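PDB 4GEY: porin B from Pseudomonas putida, which forms an outer-membrane beta-barrel channel through which carbohydrates, probably including glucose, enter the bacterium. Local coordinates for residues 159-165 with 312-316; 146-152 with 189-195; 365-369 with 382-386; 262-266 with 321-325. The protein carries 2 engineered substitutions. All coordinates share one frame; numbering follows the deposited sequence.

All four contacts lie in a carbohydrate-selective porin, three of them reaching its antiparallel barrel wall, whereas contact 3 packs helix 359-372 against the chain leading into strand 388-399. Along the sequence contact 2 crosses contact 1, which crosses contact 4, and contact 3 follows all of them. The connection after strand 145-149 joins contacts 1 and 2, whose centres are 22 Å apart: it turns a corner at 150-151, departs from strand 190-198 after about 152, and meets strand 309-319 at 159-165. Contacts 3 and 4 are closest, with centres 17 Å apart; contact 4 sets a short turn against the connection after strand 248-259. Contact 2 is part of the wall itself, whereas the others hold connecting segments in place.

Contact 1 (159-165 with 312-316); sequences NSFPCDF and LFANF
Phe161 and Asn315 mark the closest backbone approach, yet their CA atoms stay 8.9 Å apart: the irregular segment 159-165 runs at 124° to strand residues 313-315, and side chains and water fill the interval. Phe161, with CG anti to its own N (chi1 -172°), extends toward the strand and points its edge at the face of Phe313 in an offset edge-to-face pair, its CZ 3.6 Å from CD1 of Phe313. Pro162 lies over one face of the Phe161 ring. Over the opposite face stands the amide of Asn315, perpendicular to the ring, with ND2 3.4 Å from CE1 of Phe161. Phe165 completes the aromatic cluster, its CE1 3.5 Å from CZ of Phe313 and the two planes oblique. Broad, flat rings suit this wide gap, about 10 Å from the bound glucose at Phe161. The polar end is joined through water. One water links ND2 of Asn159 and OD1 of Asn315, 3.0 Å from each; a second lies 2.8 Å from OD1 of Asn315 and within bonding distance of the O of Asn159, though both waters have more acceptors nearby than protons to give. Asparagine suits both places, since OD1 of Asn159 also binds Ser173 and ND2 of Asn315 binds Gln331. The segment 159-165 thus lies against the barrel wall, where strand 309-319 is flanked by strands 282-298 and 326-337, while Phe165 reaches across to Tyr395 on strand 388-399.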
loop_
_atom_site.group_PDB
_atom_site.type_symbol
_atom_site.label_atom_id
_atom_site.label_comp_id
_atom_site.label_asym_id
_atom_site.label_seq_id
_atom_site.Cartn_x
_atom_site.Cartn_y
_atom_site.Cartn_z
ATOM N N ASN A 159 -9.442 -3.291 1.823
ATOM C CA ASN A 159 -9.012 -1.906 1.610
ATOM C C ASN A 159 -8.121 -1.825 0.370
ATOM O O ASN A 159 -7.260 -0.957 0.249
ATOM C CB ASN A 159 -8.283 -1.410 2.874
ATOM C CG ASN A 159 -7.874 0.058 2.804
ATOM O OD1 ASN A 159 -6.756 0.420 3.180
ATOM N ND2 ASN A 159 -8.771 0.904 2.323
ATOM N N SER A 160 -8.328 -2.760 -0.550
ATOM C CA SER A 160 -7.466 -2.893 -1.723
ATOM C C SER A 160 -7.597 -1.718 -2.676
ATOM O O SER A 160 -8.701 -1.235 -2.922
ATOM C CB SER A 160 -7.789 -4.185 -2.458
ATOM O OG SER A 160 -7.762 -5.283 -1.588
ATOM N N PHE A 161 -6.458 -1.277 -3.211
ATOM C CA PHE A 161 -6.374 -0.154 -4.158
ATOM C C PHE A 161 -5.187 -0.464 -5.076
ATOM O O PHE A 161 -4.229 -1.078 -4.628
ATOM C CB PHE A 161 -6.163 1.162 -3.387
ATOM C CG PHE A 161 -6.254 2.413 -4.245
ATOM C CD1 PHE A 161 -7.481 2.870 -4.714
ATOM C CD2 PHE A 161 -5.110 3.145 -4.557
ATOM C CE1 PHE A 161 -7.560 4.010 -5.496
ATOM C CE2 PHE A 161 -5.180 4.293 -5.334
ATOM C CZ PHE A 161 -6.402 4.726 -5.811
ATOM N N PRO A 162 -5.248 -0.061 -6.364
ATOM C CA PRO A 162 -4.160 -0.393 -7.305
ATOM C C PRO A 162 -2.844 0.302 -6.971
ATOM O O PRO A 162 -2.739 1.065 -6.005
ATOM C CB PRO A 162 -4.679 0.119 -8.656
ATOM C CG PRO A 162 -6.157 0.192 -8.511
ATOM C CD PRO A 162 -6.400 0.555 -7.050
ATOM N N CYS A 163 -1.834 0.054 -7.786
ATOM C CA CYS A 163 -0.515 0.595 -7.503
ATOM C C CYS A 163 0.180 1.056 -8.774
ATOM O O CYS A 163 1.242 0.542 -9.142
ATOM C CB CYS A 163 0.350 -0.435 -6.784
ATOM S SG CYS A 163 1.837 0.276 -6.070
ATOM N N ASP A 164 -0.424 2.034 -9.437
ATOM C CA ASP A 164 0.176 2.594 -10.634
ATOM C C ASP A 164 1.002 3.842 -10.315
ATOM O O ASP A 164 2.041 4.074 -10.950
ATOM C CB ASP A 164 -0.876 2.864 -11.704
ATOM C CG ASP A 164 -1.354 1.591 -12.376
ATOM O OD1 ASP A 164 -0.560 0.623 -12.439
ATOM O OD2 ASP A 164 -2.522 1.554 -12.837
ATOM N N PHE A 165 0.553 4.631 -9.332
ATOM C CA PHE A 165 1.285 5.822 -8.896
ATOM C C PHE A 165 2.623 5.396 -8.274
ATOM O O PHE A 165 2.793 4.246 -7.903
ATOM C CB PHE A 165 0.470 6.643 -7.888
ATOM C CG PHE A 165 -0.662 7.430 -8.502
ATOM C CD1 PHE A 165 -1.910 6.843 -8.708
ATOM C CD2 PHE A 165 -0.489 8.768 -8.850
ATOM C CE1 PHE A 165 -2.953 7.565 -9.270
ATOM C CE2 PHE A 165 -1.531 9.502 -9.421
ATOM C CZ PHE A 165 -2.762 8.904 -9.627
ATOM N N LEU A 312 -12.417 8.544 -11.703
ATOM C CA LEU A 312 -12.145 9.282 -10.472
ATOM C C LEU A 312 -11.862 8.300 -9.355
ATOM O O LEU A 312 -12.313 7.157 -9.405
ATOM C CB LEU A 312 -13.333 10.155 -10.076
ATOM C CG LEU A 312 -13.802 11.181 -11.103
ATOM C CD1 LEU A 312 -14.801 12.155 -10.485
ATOM C CD2 LEU A 312 -12.606 11.906 -11.709
ATOM N N PHE A 313 -11.112 8.730 -8.346
ATOM C CA PHE A 313 -10.902 7.879 -7.179
ATOM C C PHE A 313 -10.749 8.682 -5.910
ATOM O O PHE A 313 -10.334 9.843 -5.947
ATOM C CB PHE A 313 -9.705 6.922 -7.363
ATOM C CG PHE A 313 -8.361 7.610 -7.478
ATOM C CD1 PHE A 313 -7.672 8.031 -6.350
ATOM C CD2 PHE A 313 -7.766 7.801 -8.720
ATOM C CE1 PHE A 313 -6.435 8.647 -6.454
ATOM C CE2 PHE A 313 -6.518 8.417 -8.830
ATOM C CZ PHE A 313 -5.854 8.837 -7.690
ATOM N N ALA A 314 -11.066 8.038 -4.787
ATOM C CA ALA A 314 -10.918 8.643 -3.466
ATOM C C ALA A 314 -10.708 7.601 -2.384
ATOM O O ALA A 314 -11.210 6.485 -2.464
ATOM C CB ALA A 314 -12.111 9.510 -3.132
ATOM N N ASN A 315 -9.937 7.980 -1.374
ATOM C CA ASN A 315 -9.690 7.152 -0.205
ATOM C C ASN A 315 -9.796 8.032 1.035
ATOM O O ASN A 315 -9.336 9.176 1.045
ATOM C CB ASN A 315 -8.291 6.536 -0.264
ATOM C CG ASN A 315 -8.221 5.300 -1.143
ATOM O OD1 ASN A 315 -8.379 4.172 -0.668
ATOM N ND2 ASN A 315 -7.945 5.501 -2.426
ATOM N N PHE A 316 -10.418 7.498 2.071
ATOM C CA PHE A 316 -10.521 8.173 3.353
ATOM C C PHE A 316 -10.193 7.142 4.416
ATOM O O PHE A 316 -10.464 5.946 4.268
ATOM C CB PHE A 316 -11.928 8.739 3.590
ATOM C CG PHE A 316 -12.398 9.670 2.513
ATOM C CD1 PHE A 316 -13.070 9.185 1.395
ATOM C CD2 PHE A 316 -12.162 11.032 2.606
ATOM C CE1 PHE A 316 -13.498 10.046 0.391
ATOM C CE2 PHE A 316 -12.592 11.904 1.606
ATOM C CZ PHE A 316 -13.255 11.412 0.500
HETATM O O HOH W 1 -8.626 3.858 2.305
HETATM O O HOH W 2 -6.740 2.088 0.183
#

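Contact 2 (146-152 with 189-195)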
loop_
_atom_site.group_PDB
_atom_site.type_symbol
_atom_site.label_atom_id
_atom_site.label_comp_id
_atom_site.label_asym_id
_atom_site.label_seq_id
_atom_site.Cartn_x
_atom_site.Cartn_y
_atom_site.Cartn_z
ATOM N N ASP A 146 -16.587 -17.897 -0.114
ATOM C CA ASP A 146 -15.208 -17.939 -0.554
ATOM C C ASP A 146 -14.292 -18.053 0.666
ATOM O O ASP A 146 -14.154 -17.103 1.426
ATOM C CB ASP A 146 -14.915 -16.660 -1.348
ATOM C CG ASP A 146 -13.623 -16.728 -2.142
ATOM O OD1 ASP A 146 -12.626 -17.266 -1.620
ATOM O OD2 ASP A 146 -13.602 -16.224 -3.288
ATOM N N VAL A 147 -13.670 -19.214 0.859
ATOM C CA VAL A 147 -12.736 -19.390 1.973
ATOM C C VAL A 147 -11.278 -19.426 1.525
ATOM O O VAL A 147 -10.926 -20.150 0.598
ATOM C CB VAL A 147 -13.071 -20.631 2.836
ATOM C CG1 VAL A 147 -12.032 -20.824 3.931
ATOM C CG2 VAL A 147 -14.436 -20.471 3.464
ATOM N N LYS A 148 -10.439 -18.643 2.205
ATOM C CA LYS A 148 -9.037 -18.460 1.840
ATOM C C LYS A 148 -8.138 -18.511 3.072
ATOM O O LYS A 148 -8.353 -17.771 4.033
ATOM C CB LYS A 148 -8.866 -17.111 1.143
ATOM C CG LYS A 148 -7.438 -16.757 0.715
ATOM C CD LYS A 148 -7.410 -15.317 0.201
ATOM C CE LYS A 148 -6.031 -14.883 -0.234
ATOM N NZ LYS A 148 -6.080 -13.562 -0.911
ATOM N N PHE A 149 -7.124 -19.370 3.039
ATOM C CA PHE A 149 -6.272 -19.595 4.207
ATOM C C PHE A 149 -4.793 -19.707 3.826
ATOM O O PHE A 149 -4.455 -20.295 2.802
ATOM C CB PHE A 149 -6.708 -20.862 4.955
ATOM C CG PHE A 149 -5.727 -21.309 6.004
ATOM C CD1 PHE A 149 -5.696 -20.695 7.255
ATOM C CD2 PHE A 149 -4.816 -22.331 5.741
ATOM C CE1 PHE A 149 -4.779 -21.099 8.229
ATOM C CE2 PHE A 149 -3.893 -22.741 6.711
ATOM C CZ PHE A 149 -3.873 -22.126 7.952
ATOM N N GLY A 150 -3.916 -19.163 4.665
ATOM C CA GLY A 150 -2.493 -19.297 4.449
ATOM C C GLY A 150 -1.725 -18.052 4.849
ATOM O O GLY A 150 -1.935 -17.507 5.934
ATOM N N ARG A 151 -0.825 -17.599 3.980
ATOM C CA ARG A 151 -0.054 -16.398 4.270
ATOM C C ARG A 151 -0.188 -15.334 3.186
ATOM O O ARG A 151 0.039 -15.609 2.010
ATOM C CB ARG A 151 1.422 -16.718 4.497
ATOM C CG ARG A 151 1.736 -17.441 5.790
ATOM C CD ARG A 151 3.248 -17.629 5.957
ATOM N NE ARG A 151 3.906 -16.420 6.447
ATOM C CZ ARG A 151 4.104 -16.146 7.737
ATOM N NH1 ARG A 151 3.687 -16.995 8.669
ATOM N NH2 ARG A 151 4.716 -15.024 8.105
ATOM N N PHE A 152 -0.558 -14.125 3.611
ATOM C CA PHE A 152 -0.692 -12.961 2.742
ATOM C C PHE A 152 -0.853 -11.698 3.595
ATOM O O PHE A 152 -0.952 -11.782 4.813
ATOM C CB PHE A 152 -1.863 -13.125 1.749
ATOM C CG PHE A 152 -3.148 -13.648 2.364
ATOM C CD1 PHE A 152 -3.290 -14.989 2.697
ATOM C CD2 PHE A 152 -4.223 -12.804 2.568
ATOM C CE1 PHE A 152 -4.462 -15.462 3.256
ATOM C CE2 PHE A 152 -5.403 -13.274 3.110
ATOM C CZ PHE A 152 -5.516 -14.602 3.457
ATOM N N SER A 189 4.114 -11.308 4.633
ATOM C CA SER A 189 3.039 -12.284 4.811
ATOM C C SER A 189 2.833 -12.600 6.286
ATOM O O SER A 189 3.724 -12.366 7.106
ATOM C CB SER A 189 3.319 -13.575 4.044
ATOM O OG SER A 189 4.191 -14.414 4.780
ATOM N N GLN A 190 1.646 -13.125 6.602
ATOM C CA GLN A 190 1.244 -13.520 7.954
ATOM C C GLN A 190 0.220 -14.623 7.803
ATOM O O GLN A 190 -0.477 -14.699 6.786
ATOM C CB GLN A 190 0.520 -12.389 8.685
ATOM C CG GLN A 190 1.307 -11.146 8.935
ATOM C CD GLN A 190 0.574 -9.935 8.439
ATOM O OE1 GLN A 190 0.064 -9.919 7.314
ATOM N NE2 GLN A 190 0.495 -8.909 9.282
ATOM N N TRP A 191 0.087 -15.453 8.831
ATOM C CA TRP A 191 -0.959 -16.455 8.812
ATOM C C TRP A 191 -2.299 -15.743 8.833
ATOM O O TRP A 191 -2.503 -14.805 9.607
ATOM C CB TRP A 191 -0.817 -17.421 9.992
ATOM C CG TRP A 191 0.306 -18.397 9.828
ATOM C CD1 TRP A 191 1.459 -18.445 10.547
ATOM C CD2 TRP A 191 0.390 -19.460 8.866
ATOM N NE1 TRP A 191 2.252 -19.479 10.108
ATOM C CE2 TRP A 191 1.621 -20.114 9.071
ATOM C CE3 TRP A 191 -0.458 -19.924 7.855
ATOM C CZ2 TRP A 191 2.025 -21.209 8.308
ATOM C CZ3 TRP A 191 -0.055 -21.016 7.095
ATOM C CH2 TRP A 191 1.176 -21.646 7.329
ATOM N N ALA A 192 -3.208 -16.164 7.967
ATOM C CA ALA A 192 -4.486 -15.478 7.863
ATOM C C ALA A 192 -5.602 -16.371 7.355
ATOM O O ALA A 192 -5.367 -17.351 6.636
ATOM C CB ALA A 192 -4.356 -14.279 6.985
ATOM N N LEU A 193 -6.817 -16.019 7.765
ATOM C CA LEU A 193 -8.035 -16.652 7.308
ATOM C C LEU A 193 -8.990 -15.553 6.859
ATOM O O LEU A 193 -9.247 -14.601 7.597
ATOM C CB LEU A 193 -8.658 -17.458 8.446
ATOM C CG LEU A 193 -9.971 -18.191 8.141
ATOM C CD1 LEU A 193 -9.781 -19.182 6.993
ATOM C CD2 LEU A 193 -10.528 -18.881 9.389
ATOM N N ARG A 194 -9.510 -15.671 5.645
ATOM C CA ARG A 194 -10.423 -14.664 5.115
ATOM C C ARG A 194 -11.679 -15.309 4.537
ATOM O O ARG A 194 -11.594 -16.106 3.607
ATOM C CB ARG A 194 -9.727 -13.808 4.044
ATOM C CG ARG A 194 -10.607 -12.702 3.500
ATOM C CD ARG A 194 -10.783 -12.792 1.996
ATOM N NE ARG A 194 -11.143 -14.130 1.546
ATOM C CZ ARG A 194 -11.185 -14.495 0.269
ATOM N NH1 ARG A 194 -10.898 -13.616 -0.676
ATOM N NH2 ARG A 194 -11.512 -15.732 -0.060
ATOM N N VAL A 195 -12.840 -14.958 5.085
ATOM C CA VAL A 195 -14.116 -15.532 4.632
ATOM C C VAL A 195 -14.941 -14.481 3.885
ATOM O O VAL A 195 -15.090 -13.342 4.340
ATOM C CB VAL A 195 -14.945 -16.137 5.803
ATOM C CG1 VAL A 195 -16.260 -16.657 5.305
ATOM C CG2 VAL A 195 -14.182 -17.260 6.496
#
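Arg151 lies over the face of Trp191, beside a run of antiparallel pairs in which Lys148-Arg194 and Gly150-Ala192 are hydrogen-bonded and Phe149-Leu193 is not. CG of Arg151 makes a CH-pi contact with the six-membered ring. The chain then bends at chi3 (80°), bringing CZ over the five-membered ring in a cation-pi contact, 4.6 Å from its centroid. The guanidinium stands nearly upright on the indole, and its NE donates in plane to OG of Ser189 at 2.6 Å; that hydroxyl also bonds the O of Leu131. The indole NE1 is taken by the O of Leu225. Val147, Phe149, Leu193 and Val195 share this face, where detergent touches Val147, as suits apolar residues in a membrane-facing wall. On the other face Arg194, bent at chi2 and chi3, curls back so that its NH2 forms a salt bridge with OD1 of Asp146, the carboxylate almost perpendicular to the guanidinium. The extended Lys148 passes with CD over the middle of the same guanidinium, and its CE covers one face of the Phe152 ring; CB of Ala192, small enough to fit, covers the opposite face, 3.7 Å from CZ of Phe152. NZ of Lys148 forms salt bridges with Glu156 and Asp157, and Asp157 also pairs with Arg194, which probably offsets the like charges. Gly150 adopts phi 144° and psi -133°, readily accommodated without a CB, where the chain turns a corner. Strand 145-149 is held between strands 129-140 and 190-198, and the latter pairs onward with strand 203-212.

Contact 3 (365-369 with 382-386)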
loop_
_atom_site.group_PDB
_atom_site.type_symbol
_atom_site.label_atom_id
_atom_site.label_comp_id
_atom_site.label_asym_id
_atom_site.label_seq_id
_atom_site.Cartn_x
_atom_site.Cartn_y
_atom_site.Cartn_z
ATOM N N ALA A 365 5.048 16.523 21.970
ATOM C CA ALA A 365 6.318 17.028 21.490
ATOM C C ALA A 365 6.594 18.420 22.056
ATOM O O ALA A 365 7.722 18.732 22.452
ATOM C CB ALA A 365 6.334 17.060 19.976
ATOM N N GLU A 366 5.556 19.253 22.081
ATOM C CA GLU A 366 5.691 20.613 22.580
ATOM C C GLU A 366 6.146 20.563 24.031
ATOM O O GLU A 366 6.999 21.341 24.466
ATOM C CB GLU A 366 4.371 21.362 22.443
ATOM C CG GLU A 366 4.260 22.187 21.182
ATOM C CD GLU A 366 2.845 22.653 20.915
ATOM O OE1 GLU A 366 1.901 22.072 21.495
ATOM O OE2 GLU A 366 2.673 23.598 20.113
ATOM N N LEU A 367 5.585 19.605 24.759
ATOM C CA LEU A 367 5.966 19.334 26.133
ATOM C C LEU A 367 7.429 18.932 26.277
ATOM O O LEU A 367 8.132 19.451 27.148
ATOM C CB LEU A 367 5.080 18.232 26.691
ATOM C CG LEU A 367 4.220 18.609 27.890
ATOM C CD1 LEU A 367 3.738 20.048 27.761
ATOM C CD2 LEU A 367 3.053 17.636 27.959
ATOM N N LEU A 368 7.873 17.991 25.440
ATOM C CA LEU A 368 9.272 17.557 25.403
ATOM C C LEU A 368 10.217 18.748 25.247
ATOM O O LEU A 368 11.208 18.876 25.979
ATOM C CB LEU A 368 9.496 16.583 24.243
ATOM C CG LEU A 368 9.582 15.064 24.440
ATOM C CD1 LEU A 368 9.066 14.633 25.785
ATOM C CD2 LEU A 368 8.834 14.340 23.324
ATOM N N ASN A 369 9.895 19.623 24.298
ATOM C CA ASN A 369 10.745 20.773 24.006
ATOM C C ASN A 369 10.753 21.749 25.167
ATOM O O ASN A 369 11.781 22.348 25.489
ATOM C CB ASN A 369 10.291 21.481 22.739
ATOM C CG ASN A 369 10.476 20.630 21.488
ATOM O OD1 ASN A 369 11.385 19.805 21.414
ATOM N ND2 ASN A 369 9.611 20.837 20.495
ATOM N N PHE A 382 15.953 19.218 19.427
ATOM C CA PHE A 382 14.594 19.718 19.333
ATOM C C PHE A 382 13.795 18.639 18.645
ATOM O O PHE A 382 14.303 17.958 17.756
ATOM C CB PHE A 382 14.544 21.039 18.553
ATOM C CG PHE A 382 13.154 21.617 18.383
ATOM C CD1 PHE A 382 12.610 22.475 19.349
ATOM C CD2 PHE A 382 12.399 21.333 17.243
ATOM C CE1 PHE A 382 11.326 23.022 19.189
ATOM C CE2 PHE A 382 11.115 21.875 17.074
ATOM C CZ PHE A 382 10.576 22.713 18.053
ATOM N N VAL A 383 12.543 18.481 19.066
ATOM C CA VAL A 383 11.662 17.452 18.534
ATOM C C VAL A 383 10.552 18.064 17.687
ATOM O O VAL A 383 9.628 18.672 18.214
ATOM C CB VAL A 383 11.071 16.626 19.691
ATOM C CG1 VAL A 383 10.012 15.619 19.194
ATOM C CG2 VAL A 383 12.201 15.944 20.441
ATOM N N PRO A 384 10.649 17.908 16.364
ATOM C CA PRO A 384 9.750 18.560 15.400
ATOM C C PRO A 384 8.277 18.353 15.687
ATOM O O PRO A 384 7.880 17.276 16.121
ATOM C CB PRO A 384 10.130 17.908 14.070
ATOM C CG PRO A 384 11.610 17.616 14.239
ATOM C CD PRO A 384 11.756 17.195 15.696
ATOM N N LEU A 385 7.492 19.404 15.455
ATOM C CA LEU A 385 6.055 19.379 15.663
ATOM C C LEU A 385 5.407 18.844 14.402
ATOM O O LEU A 385 5.457 19.474 13.342
ATOM C CB LEU A 385 5.530 20.788 15.977
ATOM C CG LEU A 385 6.046 21.524 17.230
ATOM C CD1 LEU A 385 5.100 22.640 17.595
ATOM C CD2 LEU A 385 6.222 20.590 18.419
ATOM N N GLN A 386 4.817 17.662 14.510
ATOM C CA GLN A 386 4.223 17.025 13.347
ATOM C C GLN A 386 2.751 17.361 13.212
ATOM O O GLN A 386 1.963 17.095 14.112
ATOM C CB GLN A 386 4.426 15.521 13.405
ATOM C CG GLN A 386 5.861 15.132 13.269
ATOM C CD GLN A 386 6.041 13.641 13.234
ATOM O OE1 GLN A 386 5.890 12.963 14.252
ATOM N NE2 GLN A 386 6.370 13.114 12.059
#
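Asn369 lays its amide over one face of the Phe382 ring, toward the rim, the two planes only 14° from parallel; ND2 is the nearest atom, 3.1 Å from CE1 of Phe382. The same amide grips the backbone of the next residue twice. Its OD1 accepts the N-H of Val383 at 2.9 Å, the donor lying in the carbonyl plane on a lone pair, and its ND2 donates to the O of Val383 at 3.1 Å. Both bonds are nearly straight, so the amide is fixed in rotation while satisfying the N-H and C=O of a residue outside any regular structure. Asparagine suits the place because one short side chain offers an acceptor and a donor side by side. Its CG sits beside the backbone N (chi1 -66°), which directs the amide off the helix toward the incoming chain. One turn earlier, Ala365 takes the backbone N-H of Asn369 on its carbonyl and presents a small methyl: CB lies 4.0 Å from CG1 of Val383 and 3.9 Å from CD2 of Leu385, a size that lets the chain come close. Leu385 reaches back to the helix and also rests along the side chain of Glu366, its CD1 meeting both CG, at 3.7 Å, and the carboxylate OE2 of Glu366. That carboxylate has a long, weak ion pair with Lys362. The arrangement is a helix inserted in the connection between barrel strands 347-357 and 388-399, against which the chain packs on its way back to the barrel; such long connections in porins generally lie on the extracellular side.

Contact 4 (262-266 with 321-325); sequences KADDV and KATNV
Lys321 begins the second segment by turning its carbonyl O toward CG2 of Val266, 4.0 Å away, while the long side chain leads off, with a weak, distant ion pair to Asp327; the same O is bonded by ND2 of Asn358. Ala322 carries the single direct hydrogen bond of the contact: its O accepts the N-H of Val266 at 3.0 Å, rather bent at hydrogen (136°). That oxygen also receives a CA-H...O contact from Asp265, 3.4 Å from its CA, and lies against Val266, a branched residue whose two methyls flank the acceptor and probably help to shield the bond. The carboxylate of Asp265 is used elsewhere, OD2 by His285 and OD1 by the backbone N of Tyr267 in an Asx turn. Thr323 fits its two branches to two tasks. With OG1 placed between the backbone N and carbonyl carbon (chi1 68°), the hydroxyl bonds Asp320, and CG2 is left to meet CB of Ala263 at 3.8 Å; CB of Thr323 rests 3.4 Å from the O of Asp264. A water then ties the backbones together, 2.7 Å from the O of Thr323 and 3.1 Å from the O of Asp264, donating to both. Asn324 touches the other segment lightly through its backbone N, near CG1 of Val266, and uses ND2 to bind the O atoms of Val326 and Trp178. The arrangement joins two interstrand connections of the porin barrel: the turn linking strands 309-319 and 326-337 rests on short strand 263-265, which itself pairs with strand 282-298.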
loop_
_atom_site.group_PDB
_atom_site.type_symbol
_atom_site.label_atom_id
_atom_site.label_comp_id
_atom_site.label_asym_id
_atom_site.label_seq_id
_atom_site.Cartn_x
_atom_site.Cartn_y
_atom_site.Cartn_z
ATOM N N LYS A 262 -1.754 -5.208 22.245
ATOM C CA LYS A 262 -1.545 -4.015 23.064
ATOM C C LYS A 262 -0.922 -2.889 22.240
ATOM O O LYS A 262 0.028 -3.111 21.501
ATOM C CB LYS A 262 -0.616 -4.320 24.250
ATOM C CG LYS A 262 -1.139 -5.313 25.263
ATOM C CD LYS A 262 -0.171 -5.498 26.430
ATOM N N ALA A 263 -1.460 -1.683 22.377
ATOM C CA ALA A 263 -0.829 -0.491 21.817
ATOM C C ALA A 263 -0.627 0.611 22.877
ATOM O O ALA A 263 -1.410 0.727 23.839
ATOM C CB ALA A 263 -1.642 0.036 20.665
ATOM N N ASP A 264 0.421 1.415 22.705
ATOM C CA ASP A 264 0.688 2.506 23.642
ATOM C C ASP A 264 -0.112 3.759 23.308
ATOM O O ASP A 264 -0.307 4.088 22.136
ATOM C CB ASP A 264 2.173 2.865 23.676
ATOM C CG ASP A 264 3.000 1.871 24.465
ATOM O OD1 ASP A 264 2.393 1.014 25.158
ATOM O OD2 ASP A 264 4.254 1.960 24.397
ATOM N N ASP A 265 -0.567 4.451 24.348
ATOM C CA ASP A 265 -1.157 5.775 24.207
ATOM C C ASP A 265 -0.123 6.695 23.580
ATOM O O ASP A 265 1.080 6.446 23.655
ATOM C CB ASP A 265 -1.560 6.326 25.582
ATOM C CG ASP A 265 -2.677 7.364 25.500
ATOM O OD1 ASP A 265 -2.380 8.575 25.324
ATOM O OD2 ASP A 265 -3.859 6.960 25.625
ATOM N N VAL A 266 -0.583 7.767 22.960
ATOM C CA VAL A 266 0.343 8.686 22.328
ATOM C C VAL A 266 0.747 9.801 23.291
ATOM O O VAL A 266 1.635 10.588 22.981
ATOM C CB VAL A 266 -0.264 9.299 21.048
ATOM C CG1 VAL A 266 -0.607 8.212 20.042
ATOM C CG2 VAL A 266 -1.495 10.132 21.389
ATOM N N LYS A 321 -7.809 7.825 18.057
ATOM C CA LYS A 321 -7.040 8.933 18.629
ATOM C C LYS A 321 -6.141 8.490 19.779
ATOM O O LYS A 321 -5.142 9.134 20.066
ATOM C CB LYS A 321 -7.962 10.046 19.135
ATOM C CG LYS A 321 -8.772 10.794 18.066
ATOM C CD LYS A 321 -7.928 11.788 17.244
ATOM C CE LYS A 321 -8.594 13.176 17.110
ATOM N NZ LYS A 321 -9.935 13.201 16.452
ATOM N N ALA A 322 -6.496 7.400 20.444
ATOM C CA ALA A 322 -5.717 6.948 21.590
ATOM C C ALA A 322 -4.277 6.586 21.225
ATOM O O ALA A 322 -3.338 7.053 21.882
ATOM C CB ALA A 322 -6.407 5.786 22.310
ATOM N N THR A 323 -4.110 5.784 20.175
ATOM C CA THR A 323 -2.830 5.116 19.919
ATOM C C THR A 323 -2.155 5.380 18.562
ATOM O O THR A 323 -0.964 5.146 18.412
ATOM C CB THR A 323 -2.979 3.592 20.081
ATOM O OG1 THR A 323 -3.808 3.073 19.031
ATOM C CG2 THR A 323 -3.588 3.254 21.430
ATOM N N ASN A 324 -2.917 5.859 17.590
ATOM C CA ASN A 324 -2.439 5.984 16.223
ATOM C C ASN A 324 -1.839 7.356 15.902
ATOM O O ASN A 324 -2.463 8.382 16.167
ATOM C CB ASN A 324 -3.597 5.705 15.276
ATOM C CG ASN A 324 -3.164 4.943 14.048
ATOM O OD1 ASN A 324 -2.858 3.750 14.127
ATOM N ND2 ASN A 324 -3.133 5.625 12.901
ATOM N N VAL A 325 -0.637 7.373 15.325
ATOM C CA VAL A 325 0.056 8.632 15.029
ATOM C C VAL A 325 -0.684 9.432 13.963
ATOM O O VAL A 325 -0.966 10.625 14.151
ATOM C CB VAL A 325 1.507 8.411 14.548
ATOM C CG1 VAL A 325 2.131 9.730 14.176
ATOM C CG2 VAL A 325 2.340 7.724 15.612
HETATM O O HOH W 3 1.367 4.936 19.731
#